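Local structure of CIR protein (6ZYV) at residues I153-L164 and F188-N199; K16-I24 and V31-S39. The protein is of unknown function but belongs to the variant Plasmodium-interspersed repeat (PIR) proteins, here represented by an ectodomain, associated with malaria-infected red blood cells. The protein carries 5 engineered substitutions. All blocks are in the same frame, centred on the assembly; numbering follows the deposited sequence.

Contact 2 comes first along the chain and is complete before contact 1 begins; their centres lie about 26 Å apart, and 15 to 16 Å from the centre of the chain. Contact 2 joins the C-terminal end of helix 8-20 to the loop that leads on to helix 55-71, whereas contact 1 pairs helix 154-174 with helix 181-198. Helix 8-20 links the two regions: its residues I15 and L8 pack against Y158, F161 and L164 of helix 154-174. Direct touching is slight, Y158 OH lying 4.2 Å from D19 OD2. Within this ectodomain of helices and loops, without strands, contact 1 is thus helix packing, while contact 2 is a disulfide-pinned loop.

Contact 1. Residues I153-L164 and F188-N199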
loop_
_atom_site.group_PDB
_atom_site.type_symbol
_atom_site.label_atom_id
_atom_site.label_comp_id
_atom_site.label_asym_id
_atom_site.label_seq_id
_atom_site.Cartn_x
_atom_site.Cartn_y
_atom_site.Cartn_z
ATOM N N ILE A 153 -12.078 6.726 7.518
ATOM C CA ILE A 153 -12.202 5.347 7.072
ATOM C C ILE A 153 -10.883 4.703 6.653
ATOM O O ILE A 153 -10.856 3.486 6.509
ATOM C CB ILE A 153 -13.276 5.138 5.962
ATOM C CG1 ILE A 153 -13.210 6.177 4.845
ATOM C CG2 ILE A 153 -14.687 5.139 6.519
ATOM C CD1 ILE A 153 -12.634 5.701 3.628
ATOM N N ILE A 154 -9.816 5.474 6.411
ATOM C CA ILE A 154 -8.553 4.895 5.918
ATOM C C ILE A 154 -8.040 3.682 6.767
ATOM O O ILE A 154 -7.753 2.654 6.148
ATOM C CB ILE A 154 -7.454 5.967 5.668
ATOM C CG1 ILE A 154 -7.802 6.792 4.406
ATOM C CG2 ILE A 154 -6.058 5.334 5.513
ATOM C CD1 ILE A 154 -7.981 5.947 3.110
ATOM N N PRO A 155 -7.952 3.712 8.122
ATOM C CA PRO A 155 -7.491 2.507 8.856
ATOM C C PRO A 155 -8.336 1.247 8.614
ATOM O O PRO A 155 -7.780 0.184 8.411
ATOM C CB PRO A 155 -7.530 2.949 10.319
ATOM C CG PRO A 155 -7.391 4.421 10.269
ATOM C CD PRO A 155 -8.189 4.831 9.058
ATOM N N LYS A 156 -9.663 1.369 8.584
ATOM C CA LYS A 156 -10.559 0.239 8.314
ATOM C C LYS A 156 -10.507 -0.182 6.839
ATOM O O LYS A 156 -10.586 -1.368 6.536
ATOM C CB LYS A 156 -12.000 0.559 8.753
ATOM C CG LYS A 156 -12.116 0.652 10.261
ATOM C CD LYS A 156 -13.487 1.173 10.747
ATOM C CE LYS A 156 -13.441 1.618 12.204
ATOM N NZ LYS A 156 -14.769 2.089 12.726
ATOM N N PHE A 157 -10.323 0.773 5.928
ATOM C CA PHE A 157 -10.200 0.481 4.502
ATOM C C PHE A 157 -8.928 -0.346 4.263
ATOM O O PHE A 157 -8.930 -1.288 3.459
ATOM C CB PHE A 157 -10.184 1.809 3.700
ATOM C CG PHE A 157 -9.978 1.673 2.216
ATOM C CD1 PHE A 157 -11.055 1.535 1.353
ATOM C CD2 PHE A 157 -8.707 1.672 1.678
ATOM C CE1 PHE A 157 -10.858 1.425 -0.021
ATOM C CE2 PHE A 157 -8.515 1.552 0.305
ATOM C CZ PHE A 157 -9.589 1.412 -0.531
ATOM N N TYR A 158 -7.847 -0.004 4.974
ATOM C CA TYR A 158 -6.570 -0.716 4.902
ATOM C C TYR A 158 -6.714 -2.166 5.367
ATOM O O TYR A 158 -6.098 -3.045 4.792
ATOM C CB TYR A 158 -5.493 0.006 5.751
ATOM C CG TYR A 158 -4.115 -0.566 5.508
ATOM C CD1 TYR A 158 -3.399 -0.239 4.367
ATOM C CD2 TYR A 158 -3.579 -1.522 6.356
ATOM C CE1 TYR A 158 -2.145 -0.792 4.107
ATOM C CE2 TYR A 158 -2.334 -2.108 6.089
ATOM C CZ TYR A 158 -1.611 -1.728 4.967
ATOM O OH TYR A 158 -0.380 -2.289 4.688
ATOM N N ASP A 159 -7.535 -2.427 6.391
ATOM C CA ASP A 159 -7.816 -3.795 6.842
ATOM C C ASP A 159 -8.488 -4.620 5.724
ATOM O O ASP A 159 -8.167 -5.791 5.556
ATOM C CB ASP A 159 -8.683 -3.787 8.101
ATOM C CG ASP A 159 -7.880 -3.436 9.346
ATOM O OD1 ASP A 159 -6.665 -3.748 9.384
ATOM O OD2 ASP A 159 -8.461 -2.838 10.286
ATOM N N ILE A 160 -9.383 -4.003 4.939
ATOM C CA ILE A 160 -10.002 -4.664 3.790
ATOM C C ILE A 160 -8.917 -4.972 2.731
ATOM O O ILE A 160 -8.882 -6.070 2.185
ATOM C CB ILE A 160 -11.136 -3.793 3.204
ATOM C CG1 ILE A 160 -12.193 -3.455 4.289
ATOM C CG2 ILE A 160 -11.766 -4.462 1.984
ATOM C CD1 ILE A 160 -12.885 -4.661 4.877
ATOM N N PHE A 161 -8.025 -4.009 2.472
ATOM C CA PHE A 161 -6.923 -4.182 1.535
ATOM C C PHE A 161 -6.009 -5.343 1.970
ATOM O O PHE A 161 -5.534 -6.123 1.142
ATOM C CB PHE A 161 -6.124 -2.867 1.438
ATOM C CG PHE A 161 -4.871 -2.968 0.615
ATOM C CD1 PHE A 161 -4.934 -3.225 -0.737
ATOM C CD2 PHE A 161 -3.629 -2.831 1.198
ATOM C CE1 PHE A 161 -3.783 -3.315 -1.497
ATOM C CE2 PHE A 161 -2.476 -2.917 0.428
ATOM C CZ PHE A 161 -2.562 -3.163 -0.912
ATOM N N LYS A 162 -5.771 -5.445 3.282
ATOM C CA LYS A 162 -4.969 -6.503 3.884
ATOM C C LYS A 162 -5.623 -7.869 3.647
ATOM O O LYS A 162 -4.924 -8.815 3.310
ATOM C CB LYS A 162 -4.810 -6.253 5.391
ATOM C CG LYS A 162 -3.475 -5.629 5.777
ATOM C CD LYS A 162 -3.016 -6.029 7.195
ATOM C CE LYS A 162 -3.956 -5.572 8.298
ATOM N NZ LYS A 162 -3.328 -5.688 9.654
ATOM N N SER A 163 -6.955 -7.963 3.792
ATOM C CA SER A 163 -7.712 -9.190 3.530
ATOM C C SER A 163 -7.601 -9.593 2.062
ATOM O O SER A 163 -7.508 -10.784 1.758
ATOM C CB SER A 163 -9.176 -9.014 3.898
ATOM O OG SER A 163 -9.310 -8.962 5.306
ATOM N N LEU A 164 -7.588 -8.604 1.153
ATOM C CA LEU A 164 -7.406 -8.868 -0.264
ATOM C C LEU A 164 -5.981 -9.403 -0.497
ATOM O O LEU A 164 -5.812 -10.384 -1.224
ATOM C CB LEU A 164 -7.637 -7.578 -1.060
ATOM C CG LEU A 164 -7.426 -7.659 -2.561
ATOM C CD1 LEU A 164 -8.361 -8.734 -3.186
ATOM C CD2 LEU A 164 -7.696 -6.289 -3.192
ATOM N N PHE A 188 -14.561 -12.185 1.797
ATOM C CA PHE A 188 -14.040 -10.868 1.468
ATOM C C PHE A 188 -15.165 -9.880 1.084
ATOM O O PHE A 188 -15.199 -8.775 1.616
ATOM C CB PHE A 188 -12.987 -10.979 0.354
ATOM C CG PHE A 188 -12.507 -9.628 -0.138
ATOM C CD1 PHE A 188 -11.599 -8.878 0.606
ATOM C CD2 PHE A 188 -13.014 -9.080 -1.307
ATOM C CE1 PHE A 188 -11.207 -7.610 0.177
ATOM C CE2 PHE A 188 -12.636 -7.816 -1.720
ATOM C CZ PHE A 188 -11.713 -7.099 -0.995
ATOM N N VAL A 189 -16.077 -10.269 0.176
ATOM C CA VAL A 189 -17.165 -9.396 -0.237
ATOM C C VAL A 189 -18.122 -9.111 0.941
ATOM O O VAL A 189 -18.601 -7.977 1.073
ATOM C CB VAL A 189 -17.900 -9.849 -1.532
ATOM C CG1 VAL A 189 -16.934 -10.002 -2.691
ATOM C CG2 VAL A 189 -18.766 -11.074 -1.343
ATOM N N ASP A 190 -18.341 -10.097 1.831
ATOM C CA ASP A 190 -19.185 -9.885 3.014
ATOM C C ASP A 190 -18.492 -8.917 3.988
ATOM O O ASP A 190 -19.139 -8.051 4.550
ATOM C CB ASP A 190 -19.473 -11.218 3.727
ATOM C CG ASP A 190 -20.435 -12.142 2.989
ATOM O OD1 ASP A 190 -21.047 -11.700 1.992
ATOM O OD2 ASP A 190 -20.577 -13.309 3.410
ATOM N N GLU A 191 -17.177 -9.059 4.167
ATOM C CA GLU A 191 -16.378 -8.201 5.035
ATOM C C GLU A 191 -16.366 -6.756 4.495
ATOM O O GLU A 191 -16.478 -5.804 5.260
ATOM C CB GLU A 191 -14.946 -8.747 5.129
ATOM C CG GLU A 191 -14.082 -7.998 6.125
ATOM C CD GLU A 191 -12.596 -8.333 6.098
ATOM O OE1 GLU A 191 -12.190 -9.175 5.263
ATOM O OE2 GLU A 191 -11.834 -7.746 6.905
ATOM N N TYR A 192 -16.267 -6.611 3.176
ATOM C CA TYR A 192 -16.290 -5.311 2.535
ATOM C C TYR A 192 -17.709 -4.667 2.625
ATOM O O TYR A 192 -17.823 -3.472 2.919
ATOM C CB TYR A 192 -15.824 -5.446 1.091
ATOM C CG TYR A 192 -15.899 -4.137 0.349
ATOM C CD1 TYR A 192 -15.131 -3.047 0.742
ATOM C CD2 TYR A 192 -16.774 -3.970 -0.716
ATOM C CE1 TYR A 192 -15.218 -1.833 0.081
ATOM C CE2 TYR A 192 -16.849 -2.769 -1.402
ATOM C CZ TYR A 192 -16.066 -1.700 -1.001
ATOM O OH TYR A 192 -16.204 -0.487 -1.631
ATOM N N GLN A 193 -18.779 -5.466 2.442
ATOM C CA GLN A 193 -20.152 -4.974 2.569
ATOM C C GLN A 193 -20.388 -4.462 3.998
ATOM O O GLN A 193 -20.974 -3.405 4.173
ATOM C CB GLN A 193 -21.169 -6.086 2.239
ATOM C CG GLN A 193 -22.637 -5.641 2.332
ATOM C CD GLN A 193 -22.977 -4.603 1.289
ATOM O OE1 GLN A 193 -23.186 -4.918 0.115
ATOM N NE2 GLN A 193 -23.035 -3.334 1.687
ATOM N N LYS A 194 -19.855 -5.173 5.005
ATOM C CA LYS A 194 -19.941 -4.779 6.400
ATOM C C LYS A 194 -19.155 -3.482 6.633
ATOM O O LYS A 194 -19.609 -2.633 7.390
ATOM C CB LYS A 194 -19.457 -5.899 7.325
ATOM C CG LYS A 194 -19.663 -5.587 8.798
ATOM C CD LYS A 194 -19.541 -6.830 9.692
ATOM C CE LYS A 194 -19.685 -6.501 11.164
ATOM N NZ LYS A 194 -18.463 -5.846 11.692
ATOM N N PHE A 195 -18.009 -3.309 5.971
ATOM C CA PHE A 195 -17.218 -2.084 6.074
ATOM C C PHE A 195 -18.043 -0.862 5.554
ATOM O O PHE A 195 -18.027 0.196 6.173
ATOM C CB PHE A 195 -15.883 -2.247 5.318
ATOM C CG PHE A 195 -15.197 -0.957 4.934
ATOM C CD1 PHE A 195 -14.469 -0.233 5.868
ATOM C CD2 PHE A 195 -15.320 -0.448 3.652
ATOM C CE1 PHE A 195 -13.890 0.971 5.524
ATOM C CE2 PHE A 195 -14.747 0.763 3.307
ATOM C CZ PHE A 195 -14.031 1.463 4.237
ATOM N N LEU A 196 -18.748 -1.021 4.426
ATOM C CA LEU A 196 -19.559 0.046 3.845
ATOM C C LEU A 196 -20.714 0.411 4.770
ATOM O O LEU A 196 -20.985 1.597 4.981
ATOM C CB LEU A 196 -20.093 -0.359 2.458
ATOM C CG LEU A 196 -19.044 -0.626 1.368
ATOM C CD1 LEU A 196 -19.701 -1.106 0.051
ATOM C CD2 LEU A 196 -18.186 0.606 1.128
ATOM N N ASN A 197 -21.387 -0.619 5.327
ATOM C CA ASN A 197 -22.529 -0.480 6.232
ATOM C C ASN A 197 -22.125 0.104 7.577
ATOM O O ASN A 197 -22.718 1.075 7.991
ATOM C CB ASN A 197 -23.261 -1.818 6.419
ATOM C CG ASN A 197 -23.855 -2.382 5.155
ATOM O OD1 ASN A 197 -23.787 -1.767 4.094
ATOM N ND2 ASN A 197 -24.446 -3.570 5.216
ATOM N N ASP A 198 -21.125 -0.450 8.247
ATOM C CA ASP A 198 -20.694 0.020 9.555
ATOM C C ASP A 198 -20.179 1.448 9.531
ATOM O O ASP A 198 -20.370 2.182 10.496
ATOM C CB ASP A 198 -19.583 -0.877 10.127
ATOM C CG ASP A 198 -20.000 -2.271 10.550
ATOM O OD1 ASP A 198 -21.225 -2.576 10.500
ATOM O OD2 ASP A 198 -19.105 -3.060 10.924
ATOM N N ASN A 199 -19.511 1.836 8.455
ATOM C CA ASN A 199 -18.944 3.173 8.364
ATOM C C ASN A 199 -19.788 4.164 7.583
ATOM O O ASN A 199 -19.311 5.254 7.327
ATOM C CB ASN A 199 -17.543 3.095 7.811
ATOM C CG ASN A 199 -16.639 2.299 8.730
ATOM O OD1 ASN A 199 -16.160 2.801 9.742
ATOM N ND2 ASN A 199 -16.420 1.034 8.425
#
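The hydroxyl of S163 donates to E191 across the helix pair, OG to OE1 being 2.9 Å, and OE1 receives it on its syn lone pair. E191 gets there with an extended chain, CG anti to the backbone N (chi1 -174°), running past I160 in the opposite direction. At the other end of the interface the backbone oxygen of F195 takes two bonds from N199, through its N and its ND2. The ND2 bond, 2.9 Å to F195 O, lies in the amide plane and fixes the rotation of the carboxamide; its OD1 accepts a weak bond from K156 NZ at 3.4 Å. Between these polar ends I160 supplies one knob-into-hole, set among F188, E191, Y192 and F195. Its CG2 branch lies 3.7 Å from F188 CE1, and its CD1 lies 3.9 Å from F195 CB. The F195 ring meets K156 CB with its edge, CE1 standing 3.8 Å away, while its CZ reaches F157 CB. L215 of helix 213-226 also covers I160 and F157. The axes of segments 154-164 and 188-198 approach to 10.4 Å at 175° between their N-to-C directions; with the short link between consecutive helices 154-174 and 181-198, this is an antiparallel helical hairpin.

Contact 2. Residues K16-I24 and V31-S39; sequences KKIDDCLQI and VCSDDTLYS
Covalently, C21 and C32 are joined by a disulfide, SG to SG 2.0 Å, with chi3 of 87°, near the relaxed value for such a bond. The two sulfurs leave their backbones differently: C21 SG stands beside its own N (chi1 -80°), whereas that of C32 is anti to N (chi1 -177°). Q23 flanks the bridge, its bent chain bringing OE1 to 3.4 Å from C32 CB.

Among polar contacts, Y38 OH donates to C21 O at 3.3 Å, in the carbonyl plane, and the same oxygen lies at the ring's edge, 3.2 Å from Y38 CE2. A water donates to K17 O and also hydrogen-bonds S33 OG at 2.7 Å, tying the helix end to the loop. Within the loop, D34 OD1 accepts from T36 N, which makes an Asx turn, and from T36 OG1 on the same face of the carboxylate.

In the apolar part, L37 and Y38 close over I18 and C21: I18 CD1 lies 3.4 Å from Y38 CD2, the side chains crossing at about a right angle, and L37 CD2 reaches both I18 CD1 and C21 CB. The Y38 side chain also rests on helix 55-71. The chemistry implies that this irregular loop is held through its own side chains (C32, S33, L37, Y38), two of which, Y38 directly and S33 through a water, use backbone carbonyls of 16-24.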
loop_
_atom_site.group_PDB
_atom_site.type_symbol
_atom_site.label_atom_id
_atom_site.label_comp_id
_atom_site.label_asym_id
_atom_site.label_seq_id
_atom_site.Cartn_x
_atom_site.Cartn_y
_atom_site.Cartn_z
ATOM N N LYS A 16 4.269 -6.632 2.838
ATOM C CA LYS A 16 4.539 -7.568 3.934
ATOM C C LYS A 16 6.027 -7.591 4.326
ATOM O O LYS A 16 6.371 -7.558 5.519
ATOM C CB LYS A 16 4.024 -8.988 3.646
ATOM C CG LYS A 16 4.289 -9.950 4.823
ATOM C CD LYS A 16 3.006 -10.443 5.502
ATOM C CE LYS A 16 3.219 -11.525 6.546
ATOM N NZ LYS A 16 4.022 -11.012 7.692
ATOM N N LYS A 17 6.911 -7.588 3.316
ATOM C CA LYS A 17 8.361 -7.587 3.533
ATOM C C LYS A 17 8.795 -6.348 4.357
ATOM O O LYS A 17 9.444 -6.502 5.395
ATOM C CB LYS A 17 9.106 -7.641 2.176
ATOM C CG LYS A 17 9.978 -8.875 1.983
ATOM C CD LYS A 17 10.457 -9.058 0.517
ATOM C CE LYS A 17 9.326 -9.203 -0.506
ATOM N NZ LYS A 17 9.778 -8.986 -1.924
ATOM N N ILE A 18 8.367 -5.130 3.947
ATOM C CA ILE A 18 8.742 -3.933 4.678
ATOM C C ILE A 18 8.077 -3.873 6.069
ATOM O O ILE A 18 8.722 -3.432 7.017
ATOM C CB ILE A 18 8.563 -2.617 3.866
ATOM C CG1 ILE A 18 9.340 -1.463 4.517
ATOM C CG2 ILE A 18 7.100 -2.246 3.661
ATOM C CD1 ILE A 18 10.813 -1.777 4.784
ATOM N N ASP A 19 6.840 -4.369 6.213
ATOM C CA ASP A 19 6.168 -4.405 7.508
ATOM C C ASP A 19 6.979 -5.183 8.550
ATOM O O ASP A 19 7.257 -4.654 9.633
ATOM C CB ASP A 19 4.762 -5.023 7.390
ATOM C CG ASP A 19 3.642 -4.045 7.142
ATOM O OD1 ASP A 19 3.860 -2.840 7.341
ATOM O OD2 ASP A 19 2.539 -4.488 6.731
ATOM N N ASP A 20 7.378 -6.421 8.227
ATOM C CA ASP A 20 8.142 -7.236 9.160
ATOM C C ASP A 20 9.490 -6.604 9.525
ATOM O O ASP A 20 9.983 -6.822 10.633
ATOM C CB ASP A 20 8.336 -8.652 8.585
ATOM C CG ASP A 20 7.029 -9.339 8.209
ATOM O OD1 ASP A 20 5.971 -8.948 8.755
ATOM O OD2 ASP A 20 7.060 -10.260 7.359
ATOM N N CYS A 21 10.067 -5.791 8.639
ATOM C CA CYS A 21 11.380 -5.217 8.866
ATOM C C CYS A 21 11.403 -3.828 9.410
ATOM O O CYS A 21 12.498 -3.277 9.469
ATOM C CB CYS A 21 12.200 -5.285 7.588
ATOM S SG CYS A 21 12.950 -6.897 7.285
ATOM N N LEU A 22 10.263 -3.234 9.786
ATOM C CA LEU A 22 10.273 -1.835 10.197
ATOM C C LEU A 22 11.088 -1.540 11.481
ATOM O O LEU A 22 11.497 -0.392 11.679
ATOM C CB LEU A 22 8.864 -1.254 10.275
ATOM C CG LEU A 22 8.680 0.116 9.598
ATOM C CD1 LEU A 22 9.305 0.174 8.194
ATOM C CD2 LEU A 22 7.233 0.477 9.512
ATOM N N GLN A 23 11.364 -2.559 12.312
ATOM C CA GLN A 23 12.203 -2.425 13.514
ATOM C C GLN A 23 11.699 -1.406 14.556
ATOM O O GLN A 23 12.429 -1.074 15.493
ATOM C CB GLN A 23 13.664 -2.112 13.124
ATOM C CG GLN A 23 14.620 -3.289 13.267
ATOM C CD GLN A 23 14.310 -4.400 12.302
ATOM O OE1 GLN A 23 13.651 -5.389 12.650
ATOM N NE2 GLN A 23 14.784 -4.265 11.066
ATOM N N ILE A 24 10.464 -0.923 14.407
ATOM C CA ILE A 24 9.894 0.036 15.344
ATOM C C ILE A 24 9.177 -0.701 16.464
ATOM O O ILE A 24 8.252 -1.471 16.211
ATOM C CB ILE A 24 8.971 1.038 14.614
ATOM C CG1 ILE A 24 9.774 1.880 13.622
ATOM C CG2 ILE A 24 8.217 1.922 15.601
ATOM C CD1 ILE A 24 8.980 2.437 12.630
ATOM N N VAL A 31 8.899 -10.628 12.333
ATOM C CA VAL A 31 10.363 -10.614 12.407
ATOM C C VAL A 31 10.974 -10.269 11.056
ATOM O O VAL A 31 10.507 -10.739 10.019
ATOM C CB VAL A 31 10.933 -11.939 12.973
ATOM C CG1 VAL A 31 12.435 -11.838 13.217
ATOM C CG2 VAL A 31 10.226 -12.316 14.257
ATOM N N CYS A 32 12.007 -9.430 11.075
ATOM C CA CYS A 32 12.681 -8.977 9.874
ATOM C C CYS A 32 13.481 -10.077 9.193
ATOM O O CYS A 32 14.465 -10.568 9.751
ATOM C CB CYS A 32 13.551 -7.764 10.179
ATOM S SG CYS A 32 14.382 -7.071 8.731
ATOM N N SER A 33 13.083 -10.421 7.960
ATOM C CA SER A 33 13.741 -11.433 7.139
ATOM C C SER A 33 15.145 -11.005 6.651
ATOM O O SER A 33 15.941 -11.855 6.258
ATOM C CB SER A 33 12.865 -11.761 5.938
ATOM O OG SER A 33 12.616 -10.590 5.177
ATOM N N ASP A 34 15.443 -9.709 6.658
ATOM C CA ASP A 34 16.742 -9.203 6.223
ATOM C C ASP A 34 16.995 -7.857 6.906
ATOM O O ASP A 34 16.342 -6.869 6.579
ATOM C CB ASP A 34 16.767 -9.058 4.690
ATOM C CG ASP A 34 18.043 -8.476 4.104
ATOM O OD1 ASP A 34 19.082 -8.519 4.784
ATOM O OD2 ASP A 34 17.992 -7.955 2.966
ATOM N N ASP A 35 17.944 -7.816 7.843
ATOM C CA ASP A 35 18.277 -6.601 8.590
ATOM C C ASP A 35 18.825 -5.461 7.736
ATOM O O ASP A 35 18.815 -4.318 8.184
ATOM C CB ASP A 35 19.259 -6.921 9.722
ATOM C CG ASP A 35 18.677 -7.795 10.813
ATOM O OD1 ASP A 35 17.426 -7.849 10.933
ATOM O OD2 ASP A 35 19.466 -8.409 11.559
ATOM N N THR A 36 19.306 -5.761 6.529
ATOM C CA THR A 36 19.857 -4.739 5.650
ATOM C C THR A 36 18.909 -4.307 4.526
ATOM O O THR A 36 19.300 -3.451 3.739
ATOM C CB THR A 36 21.209 -5.221 5.101
ATOM O OG1 THR A 36 21.016 -6.462 4.410
ATOM C CG2 THR A 36 22.253 -5.402 6.200
ATOM N N LEU A 37 17.673 -4.863 4.465
ATOM C CA LEU A 37 16.655 -4.633 3.427
ATOM C C LEU A 37 16.568 -3.202 2.885
ATOM O O LEU A 37 16.685 -2.995 1.675
ATOM C CB LEU A 37 15.267 -5.082 3.914
ATOM C CG LEU A 37 14.169 -5.089 2.863
ATOM C CD1 LEU A 37 14.238 -6.345 2.030
ATOM C CD2 LEU A 37 12.814 -4.999 3.505
ATOM N N TYR A 38 16.370 -2.212 3.774
ATOM C CA TYR A 38 16.250 -0.826 3.352
ATOM C C TYR A 38 17.443 0.028 3.716
ATOM O O TYR A 38 17.364 1.229 3.528
ATOM C CB TYR A 38 14.943 -0.194 3.887
ATOM C CG TYR A 38 14.772 -0.288 5.389
ATOM C CD1 TYR A 38 15.424 0.593 6.241
ATOM C CD2 TYR A 38 13.971 -1.262 5.957
ATOM C CE1 TYR A 38 15.278 0.507 7.620
ATOM C CE2 TYR A 38 13.814 -1.358 7.335
ATOM C CZ TYR A 38 14.466 -0.470 8.166
ATOM O OH TYR A 38 14.300 -0.566 9.531
ATOM N N SER A 39 18.548 -0.562 4.213
ATOM C CA SER A 39 19.732 0.183 4.650
ATOM C C SER A 39 20.280 1.147 3.599
ATOM O O SER A 39 20.692 2.254 3.947
ATOM C CB SER A 39 20.826 -0.751 5.155
ATOM O OG SER A 39 21.331 -1.598 4.138
HETATM O O HOH W 1 10.859 -8.747 6.149
#